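Local coordinates for iron-regulated outer membrane protein (Neisseria meningitidis, PDB 4B7O) that probably carries iron, perhaps as a ferric siderophore, across the outer membrane as a TonB-dependent transporter, at residues T83-R86 with E87-E91; N70-T73 with L74-D78; S128-L131 with Y132-R136; D61-G64 with S65-R68; T280-E283 with E284-V287. All coordinates share one frame; numbering follows the deposited sequence.

Contact 1: residues T83-R86 with E87-E91; sequences TDMR and ELLKE
Asp84 meets Glu87 in an N-terminal helix cap: a local contact at the single-turn helix 85-88 of the plug, which is threaded inside the barrel. Asp84 OD1 accepts from Glu87 N at 3.0 Å. The N-H arrives on the syn side of this oxygen, but 35° out of the carboxylate plane. With CG lodged between the backbone N and the carbonyl carbon (chi1 60°), the carboxylate folds back and meets a main-chain N-H of the first helical turn. Main-chain bonds carry the turn onward: Leu88 N reaches Asp84 O at 3.2 Å, and Leu89 N reaches Met85 O at 3.0 Å. This is the N-cap motif on a very short helix, since Leu89 is already the first residue to leave helical geometry. On the apolar side, Leu89 comes up to the last of these carbonyls, its CG 3.4 Å from Met85 O, while its CD1 branch touches Met85 CB at 4.2 Å; Met85 and Leu89 both pack on Val147 of strand 144-150. The polar side is charged. Glu87 bends at chi2, and its OE1 uses the syn lone pair to take Lys90 NZ at 2.9 Å; the same ammonium makes a salt bridge to Asp692 on barrel strand 684-697. The carboxylate planes of Asp84 and Glu87 are 20° apart, with Asp84 OD1 5.4 Å from Glu87 OE2; Arg86, near both acids, probably eases any repulsion. Arg86 turns its NH1 to the carbonyls of Gly98 and Gly100; its tie to Asp84 is a long ion pair, charges only, with no N-H pointing at the oxygen.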
loop_
_atom_site.group_PDB
_atom_site.type_symbol
_atom_site.label_atom_id
_atom_site.label_comp_id
_atom_site.label_asym_id
_atom_site.label_seq_id
_atom_site.Cartn_x
_atom_site.Cartn_y
_atom_site.Cartn_z
ATOM N N THR A 83 4.612 7.568 13.178
ATOM C CA THR A 83 5.513 7.997 12.107
ATOM C C THR A 83 5.548 6.997 10.986
ATOM O O THR A 83 6.287 7.209 10.055
ATOM C CB THR A 83 6.954 8.162 12.590
ATOM O OG1 THR A 83 7.412 6.883 13.058
ATOM C CG2 THR A 83 7.020 9.194 13.717
ATOM N N ASP A 84 4.773 5.909 11.058
ATOM C CA ASP A 84 4.496 5.112 9.867
ATOM C C ASP A 84 3.006 4.857 9.665
ATOM O O ASP A 84 2.211 5.102 10.576
ATOM C CB ASP A 84 5.273 3.766 9.873
ATOM C CG ASP A 84 4.930 2.859 11.074
ATOM O OD1 ASP A 84 3.921 3.048 11.801
ATOM O OD2 ASP A 84 5.697 1.906 11.315
ATOM N N MET A 85 2.659 4.287 8.504
ATOM C CA MET A 85 1.286 3.885 8.213
ATOM C C MET A 85 0.745 2.800 9.091
ATOM O O MET A 85 -0.428 2.829 9.445
ATOM C CB MET A 85 1.165 3.417 6.785
ATOM C CG MET A 85 1.429 4.550 5.799
ATOM S SD MET A 85 0.120 5.795 5.781
ATOM C CE MET A 85 0.957 6.992 4.726
ATOM N N ARG A 86 1.575 1.834 9.462
ATOM C CA ARG A 86 1.069 0.810 10.324
ATOM C C ARG A 86 0.394 1.354 11.601
ATOM O O ARG A 86 -0.653 0.851 11.996
ATOM C CB ARG A 86 2.151 -0.197 10.673
ATOM C CG ARG A 86 1.698 -1.280 11.659
ATOM C CD ARG A 86 2.832 -2.283 11.891
ATOM N NE ARG A 86 3.983 -1.663 12.570
ATOM C CZ ARG A 86 5.256 -2.081 12.483
ATOM N NH1 ARG A 86 5.592 -3.123 11.733
ATOM N NH2 ARG A 86 6.205 -1.460 13.161
ATOM N N GLU A 87 1.005 2.352 12.252
ATOM C CA GLU A 87 0.411 2.896 13.455
ATOM C C GLU A 87 -0.720 3.844 13.111
ATOM O O GLU A 87 -1.719 3.839 13.758
ATOM C CB GLU A 87 1.420 3.588 14.426
ATOM C CG GLU A 87 2.413 2.633 15.116
ATOM C CD GLU A 87 1.743 1.669 16.091
ATOM O OE1 GLU A 87 0.787 2.074 16.753
ATOM O OE2 GLU A 87 2.143 0.494 16.173
ATOM N N LEU A 88 -0.535 4.665 12.107
ATOM C CA LEU A 88 -1.536 5.631 11.729
ATOM C C LEU A 88 -2.903 5.014 11.443
ATOM O O LEU A 88 -3.937 5.640 11.733
ATOM C CB LEU A 88 -1.083 6.369 10.462
ATOM C CG LEU A 88 -1.565 7.790 10.321
ATOM C CD1 LEU A 88 -1.593 8.514 11.667
ATOM C CD2 LEU A 88 -0.661 8.536 9.355
ATOM N N LEU A 89 -2.915 3.840 10.801
ATOM C CA LEU A 89 -4.163 3.250 10.386
ATOM C C LEU A 89 -4.476 2.040 11.283
ATOM O O LEU A 89 -5.044 1.028 10.779
ATOM C CB LEU A 89 -4.060 2.776 8.952
ATOM C CG LEU A 89 -3.367 3.710 7.958
ATOM C CD1 LEU A 89 -2.991 2.904 6.744
ATOM C CD2 LEU A 89 -4.227 4.892 7.558
ATOM N N LYS A 90 -4.074 2.090 12.566
ATOM C CA LYS A 90 -4.234 0.909 13.392
ATOM C C LYS A 90 -5.700 0.606 13.810
ATOM O O LYS A 90 -6.043 -0.524 14.183
ATOM C CB LYS A 90 -3.333 0.937 14.601
ATOM C CG LYS A 90 -3.732 1.924 15.672
ATOM C CD LYS A 90 -2.706 1.878 16.808
ATOM C CE LYS A 90 -2.196 0.440 17.029
ATOM N NZ LYS A 90 -1.063 0.257 18.007
ATOM N N GLU A 91 -6.534 1.621 13.728
ATOM C CA GLU A 91 -7.929 1.504 14.050
ATOM C C GLU A 91 -8.780 1.018 12.878
ATOM O O GLU A 91 -9.961 0.787 13.034
ATOM C CB GLU A 91 -8.438 2.856 14.494
ATOM C CG GLU A 91 -9.170 2.723 15.789
ATOM C CD GLU A 91 -9.757 4.033 16.289
ATOM O OE1 GLU A 91 -9.124 5.114 16.048
ATOM O OE2 GLU A 91 -10.847 3.939 16.930
#

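Contact 2: residues N70-T73 with L74-D78; sequences NIVT and LQQKD
Leu74 follows Thr73 directly and opens helix 74-77, so this local contact is the joint between the end of strand 67-73 and a short helix of the plug. Leu74 itself points away from the strand and packs on Val172. Gln75 comes next: its CG lies 3.6 Å from the methyl CG2 of Thr73, a plain aliphatic touch. Gln76 turns back toward the strand. Its CB sits 3.7 Å from Thr73 CG2, and beyond CG the chain runs extended (chi2 158°), which carries OE1 past the methyl to Thr73 N at 3.5 Å. That bond is weak, with an N-H...O angle of 136°, and OE1 also rests 4.0 Å from Val72 CG2. Lys77 supplies the strong bond: its N donates to Thr73 O at 2.8 Å. Its side chain bends twice and delivers NZ to Pro141 O. Asp78 closes the turn through its N and Leu74 O, 3.0 Å apart, and its OD1 forms a salt bridge with Arg188 of the barrel. Just upstream, Ile71 and Val72 face Val147 in a classic beta bulge. Thr73 stands at the N-cap but its hydroxyl makes no capping bond; the weak reach of Gln76 to Thr73 N resembles one half of a capping box, which implies that the helix start is held chiefly by main-chain bonding and by the carbons of Gln76 wrapped round the threonine methyl.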
loop_
_atom_site.group_PDB
_atom_site.type_symbol
_atom_site.label_atom_id
_atom_site.label_comp_id
_atom_site.label_asym_id
_atom_site.label_seq_id
_atom_site.Cartn_x
_atom_site.Cartn_y
_atom_site.Cartn_z
ATOM N N ASN A 70 -10.388 10.046 3.261
ATOM C CA ASN A 70 -9.818 10.786 4.395
ATOM C C ASN A 70 -9.899 10.007 5.685
ATOM O O ASN A 70 -10.270 10.550 6.702
ATOM C CB ASN A 70 -10.479 12.142 4.580
ATOM C CG ASN A 70 -10.374 13.029 3.347
ATOM O OD1 ASN A 70 -9.733 12.671 2.346
ATOM N ND2 ASN A 70 -11.020 14.199 3.412
ATOM N N ILE A 71 -9.571 8.725 5.650
ATOM C CA ILE A 71 -9.365 8.008 6.878
ATOM C C ILE A 71 -8.446 8.795 7.791
ATOM O O ILE A 71 -8.658 8.884 8.983
ATOM C CB ILE A 71 -8.698 6.688 6.632
ATOM C CG1 ILE A 71 -9.694 5.733 6.061
ATOM C CG2 ILE A 71 -8.225 6.109 7.945
ATOM C CD1 ILE A 71 -8.942 4.671 5.313
ATOM N N VAL A 72 -7.413 9.397 7.238
ATOM C CA VAL A 72 -6.669 10.273 8.074
ATOM C C VAL A 72 -6.367 11.556 7.344
ATOM O O VAL A 72 -6.157 11.588 6.155
ATOM C CB VAL A 72 -5.447 9.553 8.727
ATOM C CG1 VAL A 72 -4.534 8.972 7.676
ATOM C CG2 VAL A 72 -4.696 10.469 9.712
ATOM N N THR A 73 -6.369 12.617 8.111
ATOM C CA THR A 73 -6.315 13.955 7.612
ATOM C C THR A 73 -5.124 14.593 8.316
ATOM O O THR A 73 -4.675 14.087 9.359
ATOM C CB THR A 73 -7.660 14.638 7.963
ATOM O OG1 THR A 73 -8.102 15.438 6.878
ATOM C CG2 THR A 73 -7.595 15.448 9.227
ATOM N N LEU A 74 -4.609 15.681 7.741
ATOM C CA LEU A 74 -3.391 16.297 8.220
ATOM C C LEU A 74 -3.607 16.864 9.594
ATOM O O LEU A 74 -2.785 16.669 10.481
ATOM C CB LEU A 74 -2.868 17.371 7.264
ATOM C CG LEU A 74 -1.455 17.906 7.586
ATOM C CD1 LEU A 74 -0.411 16.802 7.628
ATOM C CD2 LEU A 74 -0.997 18.967 6.598
ATOM N N GLN A 75 -4.736 17.518 9.797
ATOM C CA GLN A 75 -5.010 18.026 11.104
ATOM C C GLN A 75 -5.094 16.858 12.118
ATOM O O GLN A 75 -4.704 17.031 13.258
ATOM C CB GLN A 75 -6.221 18.969 11.093
ATOM C CG GLN A 75 -7.579 18.321 11.334
ATOM C CD GLN A 75 -7.901 18.127 12.814
ATOM O OE1 GLN A 75 -7.563 18.972 13.665
ATOM N NE2 GLN A 75 -8.556 17.003 13.132
ATOM N N GLN A 76 -5.520 15.668 11.696
ATOM C CA GLN A 76 -5.496 14.507 12.595
ATOM C C GLN A 76 -4.142 13.920 12.843
ATOM O O GLN A 76 -3.828 13.534 13.957
ATOM C CB GLN A 76 -6.344 13.385 12.067
ATOM C CG GLN A 76 -7.754 13.431 12.605
ATOM C CD GLN A 76 -8.709 12.676 11.714
ATOM O OE1 GLN A 76 -8.304 11.817 10.902
ATOM N NE2 GLN A 76 -9.991 12.985 11.857
ATOM N N LYS A 77 -3.342 13.826 11.796
ATOM C CA LYS A 77 -1.978 13.370 11.910
ATOM C C LYS A 77 -1.127 14.271 12.850
ATOM O O LYS A 77 -0.324 13.791 13.617
ATOM C CB LYS A 77 -1.415 13.332 10.516
ATOM C CG LYS A 77 -0.336 12.314 10.298
ATOM C CD LYS A 77 -0.267 12.003 8.826
ATOM C CE LYS A 77 -0.334 13.270 7.972
ATOM N NZ LYS A 77 0.939 14.048 8.059
ATOM N N ASP A 78 -1.383 15.566 12.852
ATOM C CA ASP A 78 -0.678 16.452 13.701
ATOM C C ASP A 78 -0.948 16.146 15.157
ATOM O O ASP A 78 -0.196 16.522 16.009
ATOM C CB ASP A 78 -1.091 17.896 13.387
ATOM C CG ASP A 78 -0.388 18.452 12.153
ATOM O OD1 ASP A 78 0.516 17.777 11.651
ATOM O OD2 ASP A 78 -0.750 19.539 11.658
#

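Contact 3: residues S128-L131 with Y132-R136; sequences SQIL and YHQGR
Gln129 and Arg136 stack across a local reversal of the long plug loop between strands 118-121 and 144-150, whose bend is a type I beta turn from Leu131 to Gln134. CB of Gln129 lies 3.5 Å above the guanidinium plane of Arg136, over its centre. CG follows, 4.0 Å from Arg136 NH2. At CD the chain reaches the amide, 3.8 Å from Arg136 NH1; amide and guanidinium planes are only 21° apart, while the two side chains run at about a right angle. OE1 then hovers over the guanidinium face, 3.5 Å from Arg136 NH1, with no N-H aimed at it, and NE2 ends 4.2 Å from Tyr132 CB. A chi1 of 74° starts this path by setting CG between the backbone N and the carbonyl carbon. Polar needs are met elsewhere: Arg136 NH2 donates to Asp127 O, and Gln129 NE2 bonds weakly to Glu630, whose carboxylate also forms a long ion pair with Arg136 NH1. The bond to Asp127 O helps fix the guanidinium against the glutamine; the long Glu630 pair probably adds little. Within the turn, Gln134 N donates to Leu131 O at 3.2 Å. The amide of Gln134 leans back against Ile130, NE2 lying 3.7 Å from CG2. At the tip, the rings of Tyr132 and His133 overlap near their rims, each offset over a face of the other. Leu131 meets the histidine ring at its edge with CD2, which is 4.0 Å from His133 CB.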
loop_
_atom_site.group_PDB
_atom_site.type_symbol
_atom_site.label_atom_id
_atom_site.label_comp_id
_atom_site.label_asym_id
_atom_site.label_seq_id
_atom_site.Cartn_x
_atom_site.Cartn_y
_atom_site.Cartn_z
ATOM N N SER A 128 5.420 -3.735 -9.571
ATOM C CA SER A 128 6.589 -4.618 -9.438
ATOM C C SER A 128 7.212 -4.523 -8.054
ATOM O O SER A 128 6.912 -3.615 -7.282
ATOM C CB SER A 128 7.618 -4.367 -10.539
ATOM O OG SER A 128 6.952 -4.371 -11.810
ATOM N N GLN A 129 8.013 -5.512 -7.714
ATOM C CA GLN A 129 8.666 -5.488 -6.437
ATOM C C GLN A 129 10.186 -5.728 -6.540
ATOM O O GLN A 129 10.678 -6.220 -7.549
ATOM C CB GLN A 129 8.029 -6.546 -5.580
ATOM C CG GLN A 129 8.436 -7.938 -5.970
ATOM C CD GLN A 129 7.801 -8.950 -5.083
ATOM O OE1 GLN A 129 7.548 -8.692 -3.910
ATOM N NE2 GLN A 129 7.493 -10.094 -5.640
ATOM N N ILE A 130 10.901 -5.374 -5.476
ATOM C CA ILE A 130 12.293 -5.773 -5.242
ATOM C C ILE A 130 12.546 -7.290 -4.964
ATOM O O ILE A 130 13.318 -7.895 -5.655
ATOM C CB ILE A 130 12.919 -4.869 -4.154
ATOM C CG1 ILE A 130 12.925 -3.421 -4.670
ATOM C CG2 ILE A 130 14.350 -5.317 -3.821
ATOM C CD1 ILE A 130 13.108 -2.423 -3.567
ATOM N N LEU A 131 11.937 -7.902 -3.958
ATOM C CA LEU A 131 12.165 -9.333 -3.672
ATOM C C LEU A 131 11.099 -9.835 -2.740
ATOM O O LEU A 131 10.595 -9.095 -1.902
ATOM C CB LEU A 131 13.529 -9.586 -3.035
ATOM C CG LEU A 131 14.144 -10.983 -2.736
ATOM C CD1 LEU A 131 14.800 -11.568 -3.973
ATOM C CD2 LEU A 131 15.171 -10.894 -1.609
ATOM N N TYR A 132 10.775 -11.114 -2.846
ATOM C CA TYR A 132 9.541 -11.586 -2.238
ATOM C C TYR A 132 9.708 -11.702 -0.731
ATOM O O TYR A 132 8.714 -11.882 0.003
ATOM C CB TYR A 132 9.009 -12.896 -2.909
ATOM C CG TYR A 132 9.868 -14.094 -2.617
ATOM C CD1 TYR A 132 11.048 -14.355 -3.371
ATOM C CD2 TYR A 132 9.562 -14.940 -1.550
ATOM C CE1 TYR A 132 11.859 -15.444 -3.073
ATOM C CE2 TYR A 132 10.362 -16.040 -1.251
ATOM C CZ TYR A 132 11.502 -16.286 -2.011
ATOM O OH TYR A 132 12.292 -17.354 -1.661
ATOM N N HIS A 133 10.961 -11.597 -0.272
ATOM C CA HIS A 133 11.307 -11.679 1.162
ATOM C C HIS A 133 11.131 -10.374 1.890
ATOM O O HIS A 133 11.566 -10.223 3.024
ATOM C CB HIS A 133 12.746 -12.164 1.320
ATOM C CG HIS A 133 12.896 -13.650 1.180
ATOM N ND1 HIS A 133 12.406 -14.502 2.077
ATOM C CD2 HIS A 133 13.505 -14.424 0.196
ATOM C CE1 HIS A 133 12.672 -15.775 1.698
ATOM N NE2 HIS A 133 13.344 -15.729 0.551
ATOM N N GLN A 134 10.520 -9.407 1.235
ATOM C CA GLN A 134 10.247 -8.126 1.821
ATOM C C GLN A 134 8.981 -7.555 1.206
ATOM O O GLN A 134 8.559 -7.973 0.105
ATOM C CB GLN A 134 11.416 -7.204 1.568
ATOM C CG GLN A 134 11.611 -6.758 0.134
ATOM C CD GLN A 134 12.957 -6.059 -0.001
ATOM O OE1 GLN A 134 13.999 -6.648 0.303
ATOM N NE2 GLN A 134 12.949 -4.802 -0.391
ATOM N N GLY A 135 8.369 -6.608 1.919
ATOM C CA GLY A 135 7.103 -6.045 1.459
ATOM C C GLY A 135 7.401 -4.936 0.454
ATOM O O GLY A 135 8.516 -4.419 0.403
ATOM N N ARG A 136 6.406 -4.553 -0.330
ATOM C CA ARG A 136 6.601 -3.454 -1.235
ATOM C C ARG A 136 6.692 -2.121 -0.433
ATOM O O ARG A 136 6.134 -1.995 0.654
ATOM C CB ARG A 136 5.480 -3.457 -2.254
ATOM C CG ARG A 136 5.573 -4.683 -3.186
ATOM C CD ARG A 136 4.336 -4.716 -4.084
ATOM N NE ARG A 136 4.480 -5.480 -5.324
ATOM C CZ ARG A 136 4.448 -6.807 -5.413
ATOM N NH1 ARG A 136 4.290 -7.589 -4.337
ATOM N NH2 ARG A 136 4.563 -7.361 -6.615
#

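Contact 4: residues D61-G64 with S65-R68; sequences DRQG and SKIR
Gln63 and Lys66 lie obliquely across one another at a tight reversal that leads into strand 67-73. The glutamine chain is extended beyond CG, and its flat amide end comes unusually close to two neighbours: NE2 is 3.1 Å from Lys66 CD and OE1 3.1 Å from Ile67 CD1, which makes the exact placing of the amide doubtful. In the lysine, chi1 of -178° points the chain out from the turn, and the trans torsions after it carry the methylenes past the amide before NZ turns off to Glu541. Nearer the backbone, Gln63 CB and Lys66 CB are 3.8 Å apart. The reversal is a type II' beta turn from Gln63 to Lys66, closed by Lys66 N to Gln63 O at 3.2 Å. Gly64 occupies its second position, with backbone angles that call for a residue lacking a side chain. Asp61, the first residue modelled, brings its carboxylate beside Ile67: OD1 lies 2.9 Å from Ile67 O, two acceptors with no bond between them, and 3.6 Å from Ile67 CG2, while OD2 accepts from Thr69 N of the incoming strand. Arg68 forms a salt bridge with Glu92. Beyond the turn, Lys66 and Arg68 are backbone-bonded to Lys151 and Val149, pairing edge strand 67-73 antiparallel with 144-150 in the plug sheet, while Gln63 and Lys66 lean on Ser503 of barrel strand 498-509.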
loop_
_atom_site.group_PDB
_atom_site.type_symbol
_atom_site.label_atom_id
_atom_site.label_comp_id
_atom_site.label_asym_id
_atom_site.label_seq_id
_atom_site.Cartn_x
_atom_site.Cartn_y
_atom_site.Cartn_z
ATOM N N ASP A 61 -18.813 9.538 1.734
ATOM C CA ASP A 61 -18.703 8.039 1.697
ATOM C C ASP A 61 -20.035 7.304 1.702
ATOM O O ASP A 61 -20.723 7.325 2.709
ATOM C CB ASP A 61 -17.898 7.531 2.873
ATOM C CG ASP A 61 -16.419 7.678 2.640
ATOM O OD1 ASP A 61 -15.998 7.585 1.456
ATOM O OD2 ASP A 61 -15.682 7.913 3.625
ATOM N N ARG A 62 -20.379 6.629 0.605
ATOM C CA ARG A 62 -21.664 5.951 0.548
ATOM C C ARG A 62 -21.625 4.565 -0.015
ATOM O O ARG A 62 -22.625 4.136 -0.609
ATOM C CB ARG A 62 -22.717 6.779 -0.202
ATOM C CG ARG A 62 -22.927 8.125 0.479
ATOM C CD ARG A 62 -23.982 8.974 -0.157
ATOM N NE ARG A 62 -23.695 9.275 -1.560
ATOM C CZ ARG A 62 -24.648 9.562 -2.460
ATOM N NH1 ARG A 62 -25.954 9.604 -2.104
ATOM N NH2 ARG A 62 -24.304 9.802 -3.716
ATOM N N GLN A 63 -20.528 3.841 0.187
ATOM C CA GLN A 63 -20.493 2.446 -0.275
ATOM C C GLN A 63 -20.239 1.470 0.851
ATOM O O GLN A 63 -19.637 0.416 0.659
ATOM C CB GLN A 63 -19.535 2.220 -1.427
ATOM C CG GLN A 63 -19.867 3.039 -2.665
ATOM C CD GLN A 63 -18.991 2.683 -3.894
ATOM O OE1 GLN A 63 -18.399 3.569 -4.530
ATOM N NE2 GLN A 63 -18.924 1.398 -4.227
ATOM N N GLY A 64 -20.777 1.787 2.018
ATOM C CA GLY A 64 -20.521 0.943 3.122
ATOM C C GLY A 64 -19.100 1.218 3.613
ATOM O O GLY A 64 -18.718 2.359 3.884
ATOM N N SER A 65 -18.341 0.148 3.746
ATOM C CA SER A 65 -16.971 0.214 4.176
ATOM C C SER A 65 -16.063 0.099 2.941
ATOM O O SER A 65 -14.835 0.123 3.069
ATOM C CB SER A 65 -16.686 -0.932 5.156
ATOM O OG SER A 65 -15.623 -0.595 6.030
ATOM N N LYS A 66 -16.673 -0.038 1.756
ATOM C CA LYS A 66 -15.936 -0.221 0.516
ATOM C C LYS A 66 -14.920 0.888 0.239
ATOM O O LYS A 66 -13.853 0.599 -0.264
ATOM C CB LYS A 66 -16.869 -0.359 -0.668
ATOM C CG LYS A 66 -16.147 -0.604 -1.963
ATOM C CD LYS A 66 -17.106 -0.813 -3.137
ATOM C CE LYS A 66 -16.321 -1.112 -4.399
ATOM N NZ LYS A 66 -15.671 -2.451 -4.241
ATOM N N ILE A 67 -15.253 2.125 0.605
ATOM C CA ILE A 67 -14.472 3.264 0.257
ATOM C C ILE A 67 -14.480 4.191 1.424
ATOM O O ILE A 67 -15.520 4.703 1.775
ATOM C CB ILE A 67 -15.057 3.949 -0.986
ATOM C CG1 ILE A 67 -14.556 3.207 -2.231
ATOM C CG2 ILE A 67 -14.598 5.396 -1.084
ATOM C CD1 ILE A 67 -15.487 3.273 -3.399
ATOM N N ARG A 68 -13.330 4.376 2.070
ATOM C CA ARG A 68 -13.243 5.288 3.197
ATOM C C ARG A 68 -12.299 6.396 2.790
ATOM O O ARG A 68 -11.091 6.191 2.611
ATOM C CB ARG A 68 -12.806 4.561 4.449
ATOM C CG ARG A 68 -13.761 3.414 4.843
ATOM C CD ARG A 68 -13.522 2.787 6.222
ATOM N NE ARG A 68 -13.757 3.697 7.364
ATOM C CZ ARG A 68 -12.817 4.095 8.239
ATOM N NH1 ARG A 68 -11.543 3.679 8.144
ATOM N NH2 ARG A 68 -13.145 4.909 9.236
#

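Contact 5: residues T280-E283 with E284-V287; sequences TVRE and EFTV
Arg282 and Phe285 meet across a type I beta turn, in which Phe285 N donates to Arg282 O at 2.8 Å with an N-H...O angle of 159°. Their side chains also touch: Arg282 CD lies at the edge of the Phe285 ring, in its plane, 3.4 Å from CD2, and Arg282 CB is 3.6 Å from that same ring carbon. It is the aliphatic stem of the arginine that makes this contact; the guanidinium plane is 47° from the ring. A face of the ring is covered by Glu284 CG, 3.7 Å above its centre. Farther along, Thr280 OG1 sits 3.1 Å from Phe285 O, a bond that is not settled, because another acceptor competes for the same proton. Acidic residues at the corner fix the turn from outside. Glu283 binds Arg279 and Arg304 through its two carboxylate oxygens and also accepts from Thr103 of the plug; Glu284 pairs with Arg725, and its OE2 takes a weak bond from His133 ND1. These ties hold the corner between barrel wall and plug. Such a turn, carried on the long connection from strand 264-276 to strand 303-320, belongs to the surface loops of a TonB-dependent beta-barrel, here one that folds down onto the plug.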
loop_
_atom_site.group_PDB
_atom_site.type_symbol
_atom_site.label_atom_id
_atom_site.label_comp_id
_atom_site.label_asym_id
_atom_site.label_seq_id
_atom_site.Cartn_x
_atom_site.Cartn_y
_atom_site.Cartn_z
ATOM N N THR A 280 19.178 -7.293 6.857
ATOM C CA THR A 280 19.313 -8.711 6.418
ATOM C C THR A 280 18.991 -9.002 4.946
ATOM O O THR A 280 18.373 -8.182 4.224
ATOM C CB THR A 280 18.458 -9.673 7.303
ATOM O OG1 THR A 280 17.080 -9.256 7.321
ATOM C CG2 THR A 280 18.980 -9.715 8.749
ATOM N N VAL A 281 19.404 -10.187 4.488
ATOM C CA VAL A 281 19.153 -10.534 3.098
ATOM C C VAL A 281 17.630 -10.582 2.868
ATOM O O VAL A 281 17.128 -9.902 1.989
ATOM C CB VAL A 281 19.909 -11.812 2.643
ATOM C CG1 VAL A 281 19.451 -12.258 1.234
ATOM C CG2 VAL A 281 21.408 -11.505 2.610
ATOM N N ARG A 282 16.939 -11.347 3.717
ATOM C CA ARG A 282 15.485 -11.426 3.798
ATOM C C ARG A 282 14.886 -10.503 4.853
ATOM O O ARG A 282 14.783 -10.867 6.030
ATOM C CB ARG A 282 15.103 -12.836 4.169
ATOM C CG ARG A 282 15.736 -13.889 3.287
ATOM C CD ARG A 282 15.627 -15.193 4.030
ATOM N NE ARG A 282 16.572 -16.143 3.530
ATOM C CZ ARG A 282 17.898 -16.014 3.664
ATOM N NH1 ARG A 282 18.408 -14.951 4.290
ATOM N NH2 ARG A 282 18.727 -16.933 3.162
ATOM N N GLU A 283 14.449 -9.319 4.441
ATOM C CA GLU A 283 14.024 -8.351 5.423
ATOM C C GLU A 283 12.838 -8.887 6.269
ATOM O O GLU A 283 12.690 -8.493 7.401
ATOM C CB GLU A 283 13.739 -7.015 4.762
ATOM C CG GLU A 283 14.965 -6.298 4.196
ATOM C CD GLU A 283 14.698 -4.828 3.888
ATOM O OE1 GLU A 283 13.543 -4.371 4.118
ATOM O OE2 GLU A 283 15.621 -4.101 3.440
ATOM N N GLU A 284 12.035 -9.818 5.760
ATOM C CA GLU A 284 10.978 -10.442 6.605
ATOM C C GLU A 284 11.475 -11.236 7.819
ATOM O O GLU A 284 10.673 -11.521 8.720
ATOM C CB GLU A 284 10.009 -11.310 5.775
ATOM C CG GLU A 284 10.611 -12.562 5.110
ATOM C CD GLU A 284 9.620 -13.338 4.218
ATOM O OE1 GLU A 284 8.487 -13.584 4.656
ATOM O OE2 GLU A 284 9.951 -13.743 3.080
ATOM N N PHE A 285 12.748 -11.655 7.842
ATOM C CA PHE A 285 13.289 -12.357 9.051
ATOM C C PHE A 285 14.434 -11.617 9.740
ATOM O O PHE A 285 15.128 -10.823 9.101
ATOM C CB PHE A 285 13.830 -13.747 8.679
ATOM C CG PHE A 285 12.898 -14.593 7.827
ATOM C CD1 PHE A 285 11.709 -15.112 8.346
ATOM C CD2 PHE A 285 13.262 -14.935 6.501
ATOM C CE1 PHE A 285 10.884 -15.909 7.543
ATOM C CE2 PHE A 285 12.461 -15.738 5.707
ATOM C CZ PHE A 285 11.274 -16.243 6.243
ATOM N N THR A 286 14.645 -11.877 11.023
ATOM C CA THR A 286 15.911 -11.468 11.700
ATOM C C THR A 286 16.875 -12.672 11.804
ATOM O O THR A 286 16.633 -13.715 11.214
ATOM C CB THR A 286 15.778 -11.045 13.193
ATOM O OG1 THR A 286 14.426 -11.039 13.628
ATOM C CG2 THR A 286 16.426 -9.758 13.462
ATOM N N VAL A 287 17.931 -12.501 12.608
ATOM C CA VAL A 287 18.973 -13.510 12.823
ATOM C C VAL A 287 18.425 -14.639 13.703
ATOM O O VAL A 287 17.847 -14.373 14.752
ATOM C CB VAL A 287 20.240 -12.875 13.473
ATOM C CG1 VAL A 287 21.407 -13.854 13.506
ATOM C CG2 VAL A 287 20.669 -11.645 12.706
#

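Contacts 4, 2 and 1 follow one another along the chain: contacts 4 and 2 share strand 67-73, their centres 18 Å apart, and contact 2 hands on to contact 1 through packing. There Leu88 CD2 lies 3.5 Å from Lys77 CD, and Val72 CG1 packs on Leu88 and Leu89, so strand end and both short helices meet. Contact 3 is farther along the plug, about 20 Å from contact 1 between centres. It meets contact 5 directly: His133 O and Glu284 N are 2.8 Å apart, a probable hydrogen bond, and His133 CG packs on Arg282 CG at 3.5 Å. Plug loop and barrel loop are thereby joined, while contacts 4 and 5 stand on opposite sides of the chain's centre.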